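Local coordinates for type II restriction enzyme MunI (Mycoplasma, PDB 1D02), which recognises the double-stranded DNA sequence 5'-CAATTG-3' as a homodimer and cleaves it after the first C, at residues S7-L18 against V30-Y40; G79-E87 against I94-Q102. The protein carries 1 engineered substitution. One frame throughout, in Å; residues are numbered along the deposited sequence.

Interaction 1 of 2, residues S7-L18 against V30-Y40; sequences SGRLNWQALAGL and VFNAVFEGTKY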
loop_
_atom_site.group_PDB
_atom_site.type_symbol
_atom_site.label_atom_id
_atom_site.label_comp_id
_atom_site.label_asym_id
_atom_site.label_seq_id
_atom_site.Cartn_x
_atom_site.Cartn_y
_atom_site.Cartn_z
ATOM N N SER D 7 -8.484 13.099 32.603
ATOM C CA SER D 7 -9.157 13.887 31.574
ATOM C C SER D 7 -9.450 13.107 30.310
ATOM O O SER D 7 -10.230 13.572 29.489
ATOM C CB SER D 7 -8.336 15.132 31.212
ATOM O OG SER D 7 -7.084 14.765 30.658
ATOM N N GLY D 8 -8.833 11.937 30.168
ATOM C CA GLY D 8 -9.066 11.104 28.996
ATOM C C GLY D 8 -9.466 9.673 29.330
ATOM O O GLY D 8 -9.421 8.807 28.457
ATOM N N ARG D 9 -9.866 9.405 30.575
ATOM C CA ARG D 9 -10.218 8.035 30.958
ATOM C C ARG D 9 -11.402 7.458 30.170
ATOM O O ARG D 9 -12.456 8.074 30.065
ATOM C CB ARG D 9 -10.504 7.950 32.464
ATOM C CG ARG D 9 -10.694 6.499 32.924
ATOM C CD ARG D 9 -10.737 6.340 34.413
ATOM N NE ARG D 9 -9.587 6.953 35.073
ATOM C CZ ARG D 9 -9.489 7.070 36.395
ATOM N NH1 ARG D 9 -10.458 6.600 37.165
ATOM N NH2 ARG D 9 -8.450 7.687 36.948
ATOM N N LEU D 10 -11.216 6.251 29.646
ATOM C CA LEU D 10 -12.250 5.608 28.862
ATOM C C LEU D 10 -13.288 4.930 29.775
ATOM O O LEU D 10 -13.040 4.736 30.970
ATOM C CB LEU D 10 -11.575 4.608 27.904
ATOM C CG LEU D 10 -10.608 5.240 26.899
ATOM C CD1 LEU D 10 -10.134 4.174 25.879
ATOM C CD2 LEU D 10 -11.330 6.333 26.140
ATOM N N ASN D 11 -14.448 4.586 29.212
ATOM C CA ASN D 11 -15.522 3.971 29.997
ATOM C C ASN D 11 -15.413 2.464 29.979
ATOM O O ASN D 11 -16.191 1.778 29.302
ATOM C CB ASN D 11 -16.863 4.407 29.425
ATOM C CG ASN D 11 -18.026 4.117 30.360
ATOM O OD1 ASN D 11 -17.931 3.263 31.248
ATOM N ND2 ASN D 11 -19.142 4.793 30.132
ATOM N N TRP D 12 -14.458 1.954 30.744
ATOM C CA TRP D 12 -14.210 0.537 30.802
ATOM C C TRP D 12 -15.403 -0.240 31.357
ATOM O O TRP D 12 -15.601 -1.395 30.987
ATOM C CB TRP D 12 -12.946 0.280 31.623
ATOM C CG TRP D 12 -11.720 0.900 30.979
ATOM C CD1 TRP D 12 -11.117 2.095 31.316
ATOM C CD2 TRP D 12 -10.980 0.383 29.854
ATOM N NE1 TRP D 12 -10.054 2.346 30.472
ATOM C CE2 TRP D 12 -9.941 1.315 29.570
ATOM C CE3 TRP D 12 -11.093 -0.771 29.058
ATOM C CZ2 TRP D 12 -9.023 1.123 28.530
ATOM C CZ3 TRP D 12 -10.179 -0.964 28.015
ATOM C CH2 TRP D 12 -9.152 -0.020 27.764
ATOM N N GLN D 13 -16.191 0.384 32.236
ATOM C CA GLN D 13 -17.352 -0.312 32.794
ATOM C C GLN D 13 -18.404 -0.581 31.718
ATOM O O GLN D 13 -19.039 -1.645 31.726
ATOM C CB GLN D 13 -17.979 0.489 33.941
ATOM C CG GLN D 13 -17.033 0.675 35.145
ATOM C CD GLN D 13 -16.389 2.058 35.159
ATOM O OE1 GLN D 13 -16.031 2.599 34.100
ATOM N NE2 GLN D 13 -16.238 2.639 36.366
ATOM N N ALA D 14 -18.589 0.364 30.793
ATOM C CA ALA D 14 -19.574 0.173 29.731
ATOM C C ALA D 14 -19.110 -0.964 28.831
ATOM O O ALA D 14 -19.930 -1.760 28.396
ATOM C CB ALA D 14 -19.760 1.431 28.905
ATOM N N LEU D 15 -17.806 -1.042 28.560
ATOM C CA LEU D 15 -17.287 -2.135 27.723
ATOM C C LEU D 15 -17.454 -3.489 28.440
ATOM O O LEU D 15 -17.813 -4.515 27.812
ATOM C CB LEU D 15 -15.806 -1.897 27.383
ATOM C CG LEU D 15 -15.118 -3.019 26.585
ATOM C CD1 LEU D 15 -15.881 -3.256 25.267
ATOM C CD2 LEU D 15 -13.687 -2.663 26.273
ATOM N N ALA D 16 -17.199 -3.503 29.751
ATOM C CA ALA D 16 -17.363 -4.746 30.506
ATOM C C ALA D 16 -18.842 -5.168 30.449
ATOM O O ALA D 16 -19.156 -6.361 30.380
ATOM C CB ALA D 16 -16.893 -4.561 31.955
ATOM N N GLY D 17 -19.751 -4.200 30.467
ATOM C CA GLY D 17 -21.170 -4.529 30.373
ATOM C C GLY D 17 -21.490 -5.191 29.029
ATOM O O GLY D 17 -22.251 -6.157 28.967
ATOM N N LEU D 18 -20.920 -4.658 27.950
ATOM C CA LEU D 18 -21.130 -5.235 26.614
ATOM C C LEU D 18 -20.607 -6.662 26.614
ATOM O O LEU D 18 -21.281 -7.591 26.134
ATOM C CB LEU D 18 -20.402 -4.392 25.547
ATOM C CG LEU D 18 -20.392 -4.947 24.123
ATOM C CD1 LEU D 18 -21.800 -5.049 23.560
ATOM C CD2 LEU D 18 -19.557 -4.033 23.236
ATOM N N VAL D 30 -17.776 -2.159 20.382
ATOM C CA VAL D 30 -16.750 -2.108 21.422
ATOM C C VAL D 30 -16.323 -0.644 21.656
ATOM O O VAL D 30 -16.327 -0.153 22.798
ATOM C CB VAL D 30 -15.517 -2.967 21.010
ATOM C CG1 VAL D 30 -14.254 -2.573 21.792
ATOM C CG2 VAL D 30 -15.833 -4.460 21.231
ATOM N N PHE D 31 -15.972 0.077 20.592
ATOM C CA PHE D 31 -15.556 1.453 20.822
ATOM C C PHE D 31 -16.722 2.356 21.212
ATOM O O PHE D 31 -16.532 3.283 22.005
ATOM C CB PHE D 31 -14.805 2.022 19.605
ATOM C CG PHE D 31 -13.330 1.721 19.631
ATOM C CD1 PHE D 31 -12.760 0.820 18.732
ATOM C CD2 PHE D 31 -12.509 2.315 20.598
ATOM C CE1 PHE D 31 -11.409 0.525 18.796
ATOM C CE2 PHE D 31 -11.149 2.015 20.664
ATOM C CZ PHE D 31 -10.602 1.119 19.759
ATOM N N ASN D 32 -17.914 2.114 20.663
ATOM C CA ASN D 32 -19.065 2.933 21.047
ATOM C C ASN D 32 -19.314 2.759 22.541
ATOM O O ASN D 32 -19.616 3.727 23.247
ATOM C CB ASN D 32 -20.319 2.520 20.265
ATOM C CG ASN D 32 -20.321 3.055 18.853
ATOM O OD1 ASN D 32 -20.925 2.466 17.940
ATOM N ND2 ASN D 32 -19.685 4.200 18.663
ATOM N N ALA D 33 -19.181 1.540 23.043
ATOM C CA ALA D 33 -19.412 1.343 24.471
ATOM C C ALA D 33 -18.350 2.036 25.314
ATOM O O ALA D 33 -18.662 2.757 26.270
ATOM C CB ALA D 33 -19.441 -0.160 24.817
ATOM N N VAL D 34 -17.092 1.815 24.960
ATOM C CA VAL D 34 -15.990 2.367 25.735
ATOM C C VAL D 34 -15.883 3.896 25.658
ATOM O O VAL D 34 -15.230 4.550 26.506
ATOM C CB VAL D 34 -14.657 1.638 25.359
ATOM C CG1 VAL D 34 -13.875 2.367 24.241
ATOM C CG2 VAL D 34 -13.823 1.497 26.605
ATOM N N PHE D 35 -16.536 4.478 24.665
ATOM C CA PHE D 35 -16.525 5.934 24.547
ATOM C C PHE D 35 -17.735 6.601 25.196
ATOM O O PHE D 35 -17.832 7.839 25.203
ATOM C CB PHE D 35 -16.453 6.364 23.071
ATOM C CG PHE D 35 -15.115 6.100 22.410
ATOM C CD1 PHE D 35 -14.999 6.185 21.010
ATOM C CD2 PHE D 35 -13.972 5.820 23.160
ATOM C CE1 PHE D 35 -13.772 5.997 20.384
ATOM C CE2 PHE D 35 -12.740 5.632 22.541
ATOM C CZ PHE D 35 -12.643 5.723 21.139
ATOM N N GLU D 36 -18.659 5.817 25.749
ATOM C CA GLU D 36 -19.865 6.406 26.356
ATOM C C GLU D 36 -19.555 7.437 27.425
ATOM O O GLU D 36 -18.832 7.158 28.373
ATOM C CB GLU D 36 -20.768 5.331 26.976
ATOM C CG GLU D 36 -21.474 4.474 25.933
ATOM C CD GLU D 36 -22.302 3.361 26.554
ATOM O OE1 GLU D 36 -22.596 2.376 25.837
ATOM O OE2 GLU D 36 -22.680 3.457 27.751
ATOM N N GLY D 37 -20.104 8.636 27.256
ATOM C CA GLY D 37 -19.879 9.677 28.247
ATOM C C GLY D 37 -18.522 10.337 28.192
ATOM O O GLY D 37 -18.226 11.189 29.035
ATOM N N THR D 38 -17.690 9.972 27.216
ATOM C CA THR D 38 -16.369 10.587 27.108
ATOM C C THR D 38 -16.350 11.613 25.978
ATOM O O THR D 38 -17.352 11.835 25.280
ATOM C CB THR D 38 -15.259 9.548 26.795
ATOM O OG1 THR D 38 -15.350 9.170 25.412
ATOM C CG2 THR D 38 -15.419 8.273 27.671
ATOM N N LYS D 39 -15.188 12.221 25.791
ATOM C CA LYS D 39 -15.017 13.213 24.749
ATOM C C LYS D 39 -14.719 12.552 23.406
ATOM O O LYS D 39 -14.649 13.243 22.387
ATOM C CB LYS D 39 -13.865 14.172 25.110
ATOM C CG LYS D 39 -12.511 13.501 25.207
ATOM C CD LYS D 39 -11.505 14.412 25.932
ATOM C CE LYS D 39 -10.153 13.730 26.077
ATOM N NZ LYS D 39 -9.170 14.543 26.873
ATOM N N TYR D 40 -14.545 11.228 23.403
ATOM C CA TYR D 40 -14.257 10.541 22.149
ATOM C C TYR D 40 -15.519 10.038 21.479
ATOM O O TYR D 40 -16.477 9.653 22.149
ATOM C CB TYR D 40 -13.312 9.348 22.361
ATOM C CG TYR D 40 -12.023 9.707 23.058
ATOM C CD1 TYR D 40 -11.918 9.604 24.438
ATOM C CD2 TYR D 40 -10.931 10.209 22.343
ATOM C CE1 TYR D 40 -10.755 9.996 25.108
ATOM C CE2 TYR D 40 -9.749 10.620 23.007
ATOM C CZ TYR D 40 -9.679 10.511 24.394
ATOM O OH TYR D 40 -8.567 10.974 25.075
#
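Asn11 touches the 30-40 segment with both backbone and side chain. Its N-H bonds to Val34 O, on helix 27-34, at 2.8 Å, with 160° at the hydrogen. With CG anti to the backbone N (chi1 -166°), the amide reaches the turn beyond: ND2 gives a nearly straight bond to Glu36 O at 3.0 Å. That oxygen lies close to the amide plane, although ND2 stands above the plane of the Glu36 carbonyl. Asn11 is also the N-cap of helix 12-21, its OD1 accepting from Ala14 N.

On one side of Asn11 the axes of helix segments 12-18 and 30-34 approach to 7.8 Å, with 137° between their directions. Ala14 CB sits 3.1 Å from Ala33 O, a tight contact of a methyl with a backbone oxygen, and Val34 CG2 lies over a face of the Trp12 ring. On the other side, Leu10 CD2 meets the edge of the Phe35 ring and comes within 3.7 Å of Tyr40 CD1. Farther out, the extended Lys39 chain carries NZ to Ser7 O.

The type II turn from Phe35 to Thr38 is braced from within: Thr38 N and Thr38 OG1 reach Phe35 O from the same face of its plane. Thr38 OG1 in turn accepts from Tyr40 N, an ST turn. One asparagine thus caps one helix and ties it to the turn that follows the other.

Interaction 2 of 2, residues G79-E87 against I94-Q102; sequences GVSPAFAIE and ILFGEIKRQ. Engineered in segment 79-87: Ala83 (natural residue Asp). With nucleotides of chain A.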
loop_
_atom_site.group_PDB
_atom_site.type_symbol
_atom_site.label_atom_id
_atom_site.label_comp_id
_atom_site.label_asym_id
_atom_site.label_seq_id
_atom_site.Cartn_x
_atom_site.Cartn_y
_atom_site.Cartn_z
ATOM N N GLY D 79 -12.946 10.477 -3.532
ATOM C CA GLY D 79 -12.035 10.341 -2.421
ATOM C C GLY D 79 -12.045 8.948 -1.855
ATOM O O GLY D 79 -12.188 7.968 -2.607
ATOM N N VAL D 80 -11.887 8.858 -0.535
ATOM C CA VAL D 80 -11.876 7.567 0.140
ATOM C C VAL D 80 -12.867 7.545 1.307
ATOM O O VAL D 80 -13.359 8.585 1.770
ATOM C CB VAL D 80 -10.448 7.202 0.667
ATOM C CG1 VAL D 80 -9.438 7.109 -0.516
ATOM C CG2 VAL D 80 -10.001 8.254 1.678
ATOM N N SER D 81 -13.163 6.340 1.775
ATOM C CA SER D 81 -14.119 6.152 2.847
ATOM C C SER D 81 -13.501 5.171 3.842
ATOM O O SER D 81 -13.588 3.940 3.662
ATOM C CB SER D 81 -15.419 5.608 2.239
ATOM O OG SER D 81 -16.346 5.232 3.248
ATOM N N PRO D 82 -12.813 5.697 4.869
ATOM C CA PRO D 82 -12.189 4.836 5.878
ATOM C C PRO D 82 -13.235 3.973 6.570
ATOM O O PRO D 82 -14.399 4.355 6.652
ATOM C CB PRO D 82 -11.572 5.826 6.856
ATOM C CG PRO D 82 -11.234 6.987 6.007
ATOM C CD PRO D 82 -12.485 7.116 5.123
ATOM N N ALA D 83 -12.815 2.815 7.072
ATOM C CA ALA D 83 -13.716 1.913 7.794
ATOM C C ALA D 83 -14.237 2.604 9.063
ATOM O O ALA D 83 -15.390 2.414 9.459
ATOM C CB ALA D 83 -12.982 0.641 8.178
ATOM N N PHE D 84 -13.384 3.403 9.695
ATOM C CA PHE D 84 -13.798 4.109 10.916
ATOM C C PHE D 84 -12.870 5.279 11.212
ATOM O O PHE D 84 -11.870 5.477 10.527
ATOM C CB PHE D 84 -13.817 3.120 12.114
ATOM C CG PHE D 84 -12.445 2.639 12.569
ATOM C CD1 PHE D 84 -11.750 3.297 13.594
ATOM C CD2 PHE D 84 -11.848 1.516 11.991
ATOM C CE1 PHE D 84 -10.508 2.835 14.018
ATOM C CE2 PHE D 84 -10.602 1.055 12.412
ATOM C CZ PHE D 84 -9.935 1.717 13.430
ATOM N N ALA D 85 -13.251 6.097 12.184
ATOM C CA ALA D 85 -12.376 7.178 12.638
ATOM C C ALA D 85 -12.698 7.365 14.097
ATOM O O ALA D 85 -13.831 7.123 14.525
ATOM C CB ALA D 85 -12.637 8.504 11.891
ATOM N N ILE D 86 -11.698 7.801 14.854
ATOM C CA ILE D 86 -11.893 8.092 16.268
ATOM C C ILE D 86 -11.539 9.566 16.444
ATOM O O ILE D 86 -10.419 9.982 16.121
ATOM C CB ILE D 86 -10.981 7.246 17.164
ATOM C CG1 ILE D 86 -11.433 5.792 17.091
ATOM C CG2 ILE D 86 -11.047 7.757 18.612
ATOM C CD1 ILE D 86 -10.528 4.840 17.769
ATOM N N GLU D 87 -12.499 10.353 16.925
ATOM C CA GLU D 87 -12.227 11.777 17.128
ATOM C C GLU D 87 -12.259 12.161 18.592
ATOM O O GLU D 87 -13.105 11.672 19.349
ATOM C CB GLU D 87 -13.268 12.659 16.406
ATOM C CG GLU D 87 -13.048 14.174 16.667
ATOM C CD GLU D 87 -13.949 15.068 15.844
ATOM O OE1 GLU D 87 -14.788 14.547 15.080
ATOM O OE2 GLU D 87 -13.815 16.306 15.962
ATOM N N ILE D 94 -8.303 13.733 14.825
ATOM C CA ILE D 94 -8.945 12.499 14.386
ATOM C C ILE D 94 -7.947 11.450 13.914
ATOM O O ILE D 94 -6.975 11.765 13.215
ATOM C CB ILE D 94 -9.886 12.773 13.195
ATOM C CG1 ILE D 94 -10.898 13.852 13.566
ATOM C CG2 ILE D 94 -10.604 11.481 12.780
ATOM C CD1 ILE D 94 -11.639 14.456 12.391
ATOM N N LEU D 95 -8.203 10.199 14.300
ATOM C CA LEU D 95 -7.371 9.063 13.884
ATOM C C LEU D 95 -8.273 8.297 12.915
ATOM O O LEU D 95 -9.383 7.916 13.279
ATOM C CB LEU D 95 -7.030 8.174 15.092
ATOM C CG LEU D 95 -6.377 6.819 14.771
ATOM C CD1 LEU D 95 -4.967 7.089 14.229
ATOM C CD2 LEU D 95 -6.309 5.936 16.022
ATOM N N PHE D 96 -7.811 8.093 11.682
ATOM C CA PHE D 96 -8.598 7.371 10.684
ATOM C C PHE D 96 -8.202 5.908 10.688
ATOM O O PHE D 96 -7.038 5.579 10.912
ATOM C CB PHE D 96 -8.385 8.019 9.308
ATOM C CG PHE D 96 -8.992 9.382 9.208
ATOM C CD1 PHE D 96 -8.206 10.530 9.341
ATOM C CD2 PHE D 96 -10.364 9.521 9.056
ATOM C CE1 PHE D 96 -8.807 11.803 9.328
ATOM C CE2 PHE D 96 -10.964 10.773 9.036
ATOM C CZ PHE D 96 -10.184 11.917 9.174
ATOM N N GLY D 97 -9.171 5.020 10.472
ATOM C CA GLY D 97 -8.829 3.617 10.536
ATOM C C GLY D 97 -9.330 2.717 9.437
ATOM O O GLY D 97 -10.213 3.088 8.668
ATOM N N GLU D 98 -8.752 1.521 9.372
ATOM C CA GLU D 98 -9.157 0.526 8.387
ATOM C C GLU D 98 -9.308 -0.799 9.117
ATOM O O GLU D 98 -8.749 -0.999 10.200
ATOM C CB GLU D 98 -8.102 0.362 7.281
ATOM C CG GLU D 98 -7.865 1.580 6.401
ATOM C CD GLU D 98 -9.141 2.149 5.780
ATOM O OE1 GLU D 98 -10.140 1.401 5.609
ATOM O OE2 GLU D 98 -9.158 3.363 5.461
ATOM N N ILE D 99 -10.052 -1.717 8.506
ATOM C CA ILE D 99 -10.265 -3.030 9.082
ATOM C C ILE D 99 -10.014 -3.999 7.934
ATOM O O ILE D 99 -10.720 -3.953 6.916
ATOM C CB ILE D 99 -11.714 -3.192 9.599
ATOM C CG1 ILE D 99 -11.965 -2.220 10.778
ATOM C CG2 ILE D 99 -11.942 -4.630 10.062
ATOM C CD1 ILE D 99 -13.351 -2.300 11.344
ATOM N N LYS D 100 -9.018 -4.863 8.086
ATOM C CA LYS D 100 -8.695 -5.817 7.031
ATOM C C LYS D 100 -8.925 -7.223 7.557
ATOM O O LYS D 100 -8.209 -7.687 8.437
ATOM C CB LYS D 100 -7.238 -5.613 6.586
ATOM C CG LYS D 100 -7.074 -4.387 5.680
ATOM C CD LYS D 100 -7.792 -4.634 4.342
ATOM C CE LYS D 100 -8.079 -3.355 3.555
ATOM N NZ LYS D 100 -9.096 -2.499 4.227
ATOM N N ARG D 101 -9.959 -7.886 7.048
ATOM C CA ARG D 101 -10.283 -9.250 7.487
ATOM C C ARG D 101 -9.788 -10.189 6.415
ATOM O O ARG D 101 -10.008 -9.937 5.230
ATOM C CB ARG D 101 -11.801 -9.432 7.617
ATOM C CG ARG D 101 -12.489 -8.319 8.390
ATOM C CD ARG D 101 -14.013 -8.526 8.522
ATOM N NE ARG D 101 -14.681 -7.331 9.067
ATOM C CZ ARG D 101 -14.967 -6.234 8.357
ATOM N NH1 ARG D 101 -14.657 -6.172 7.064
ATOM N NH2 ARG D 101 -15.548 -5.187 8.942
ATOM N N GLN D 102 -9.128 -11.268 6.809
ATOM C CA GLN D 102 -8.632 -12.214 5.790
ATOM C C GLN D 102 -8.324 -13.571 6.394
ATOM O O GLN D 102 -8.005 -13.677 7.592
ATOM C CB GLN D 102 -7.362 -11.651 5.135
ATOM C CG GLN D 102 -6.891 -12.376 3.854
ATOM C CD GLN D 102 -5.902 -11.519 3.069
ATOM O OE1 GLN D 102 -4.724 -11.893 2.858
ATOM N NE2 GLN D 102 -6.367 -10.356 2.644
ATOM P P DC A 3 -12.695 3.564 -0.759
ATOM O OP1 DC A 3 -12.076 4.100 0.472
ATOM O OP2 DC A 3 -11.878 3.428 -1.981
ATOM O "O5'" DC A 3 -13.300 2.141 -0.377
ATOM C "C5'" DC A 3 -14.204 2.038 0.713
ATOM C "C4'" DC A 3 -14.459 0.592 1.051
ATOM O "O4'" DC A 3 -15.242 -0.026 -0.004
ATOM C "C3'" DC A 3 -13.234 -0.302 1.258
ATOM O "O3'" DC A 3 -13.583 -1.182 2.328
ATOM C "C2'" DC A 3 -13.127 -1.040 -0.070
ATOM C "C1'" DC A 3 -14.593 -1.199 -0.476
ATOM N N1 DC A 3 -14.812 -1.279 -1.936
ATOM C C2 DC A 3 -15.565 -2.355 -2.456
ATOM O O2 DC A 3 -16.043 -3.185 -1.677
ATOM N N3 DC A 3 -15.747 -2.455 -3.794
ATOM C C4 DC A 3 -15.215 -1.547 -4.613
ATOM N N4 DC A 3 -15.393 -1.722 -5.949
ATOM C C5 DC A 3 -14.465 -0.429 -4.121
ATOM C C6 DC A 3 -14.289 -0.338 -2.782
ATOM P P DA A 5 -14.529 -8.640 3.986
ATOM O OP1 DA A 5 -15.699 -9.513 4.235
ATOM O OP2 DA A 5 -13.822 -8.024 5.118
ATOM O "O5'" DA A 5 -13.382 -9.373 3.137
ATOM C "C5'" DA A 5 -13.634 -10.562 2.437
ATOM C "C4'" DA A 5 -12.468 -10.916 1.539
ATOM O "O4'" DA A 5 -12.329 -9.933 0.493
ATOM C "C3'" DA A 5 -11.063 -11.122 2.129
ATOM O "O3'" DA A 5 -10.565 -12.382 1.676
ATOM C "C2'" DA A 5 -10.224 -10.069 1.408
ATOM C "C1'" DA A 5 -10.982 -9.955 0.093
ATOM N N9 DA A 5 -10.733 -8.773 -0.729
ATOM C C8 DA A 5 -10.431 -7.498 -0.313
ATOM N N7 DA A 5 -10.266 -6.651 -1.294
ATOM C C5 DA A 5 -10.463 -7.408 -2.434
ATOM C C6 DA A 5 -10.417 -7.087 -3.813
ATOM N N6 DA A 5 -10.150 -5.863 -4.285
ATOM N N1 DA A 5 -10.651 -8.081 -4.700
ATOM C C2 DA A 5 -10.908 -9.304 -4.225
ATOM N N3 DA A 5 -10.979 -9.725 -2.958
ATOM C C4 DA A 5 -10.749 -8.719 -2.104
ATOM P P DT A 6 -10.855 -13.709 2.520
ATOM O OP1 DT A 6 -11.969 -13.442 3.459
ATOM O OP2 DT A 6 -9.548 -14.191 3.032
ATOM O "O5'" DT A 6 -11.353 -14.720 1.407
ATOM C "C5'" DT A 6 -12.682 -14.620 0.943
ATOM C "C4'" DT A 6 -12.717 -14.708 -0.560
ATOM O "O4'" DT A 6 -12.118 -13.526 -1.143
ATOM C "C3'" DT A 6 -11.927 -15.887 -1.115
ATOM O "O3'" DT A 6 -12.798 -16.984 -1.334
ATOM C "C2'" DT A 6 -11.368 -15.369 -2.436
ATOM C "C1'" DT A 6 -11.527 -13.852 -2.404
ATOM N N1 DT A 6 -10.204 -13.219 -2.440
ATOM C C2 DT A 6 -9.747 -12.648 -3.610
ATOM O O2 DT A 6 -10.412 -12.615 -4.633
ATOM N N3 DT A 6 -8.485 -12.115 -3.538
ATOM C C4 DT A 6 -7.656 -12.096 -2.431
ATOM O O4 DT A 6 -6.532 -11.591 -2.510
ATOM C C5 DT A 6 -8.213 -12.701 -1.235
ATOM C C7 DT A 6 -7.398 -12.726 0.011
ATOM C C6 DT A 6 -9.441 -13.220 -1.300
HETATM O O HOH W 1 -11.487 1.893 3.227
#
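Phe84 lays its ring over Gly97, CA standing 3.7 Å from the ring centroid and 16° off the normal, a CH-pi contact on the neighbouring strand. A chi1 of 69°, which sets CG between the backbone N and the carbonyl carbon, folds the ring across the strand; the ring occupies the side of Gly97 where a side chain would otherwise stand. The ring edge meets Glu98 O, while Ile99 CG1 packs 3.9 Å from Phe84 CE2.

From here to Glu87 the hairpin is tightly closed. Gly97 N bonds to Phe84 O at 2.7 Å, and Ile86 and Leu95 exchange a pair of bonds; Ile86 N approaches Leu95 O in its carbonyl plane. On the sheet face opposite Phe84, Ala85 CB touches both Ile94 CG2 and Phe96 CD2, and the CB and CG methylenes of Glu87 cross Ile94 CG1 at a slant while its OE1 is hydrogen-bonded to Tyr43 OH.

Toward the DNA the pairing slackens. Ala83 and Phe84 both face Gly97 in a classic beta bulge, and their N-H groups make only weak bonds to Gly97 O. Position 83 is engineered, aspartate in the natural protein. Ala83 N also gives a weak bond to Glu98 OE1, whose chain bends at chi2 (-53°) so that its carboxylate turns back toward Pro82 and Ala83; a water donates to that OE1 and to Ser81 O, linking the diverging chains. Beyond, Ser81 N binds DC3 OP1 of chain A at 2.8 Å, and Arg101 NH1 holds DA5 OP2 of chain A in its guanidinium plane. The natural aspartate at position 83, Glu98 and Lys100 fit the PD-(D/E)XK pattern of this nuclease clan, so the acidic cluster expected to bind the metal is probably incomplete here, although backbone and arginine still hold the phosphates in this complex.

Interaction 1 joins helices 12-21 and 27-34 at the periphery, its centre about 19 Å from both the centre of the chain and that of interaction 2. Phe31 of helix 27-34 and Phe35 lie on Ile86, with Phe35 CZ 3.6 Å from Ile86 CG2 and Phe31 CE2 4.1 Å from Ile86 CD1. Tyr40 begins the edge strand 40-44, which runs antiparallel beside strand 84-88, so the turn of interaction 1 leads into the sheet of interaction 2. Only interaction 2 touches the DNA; the nearest atom of interaction 1 is about 15 Å from the bound nucleic acid. Helix 27-34 also touches the DNA-side part: Tyr28 OH bonds to Ala83 O, and Leu27 packs on Phe84 and Ile99.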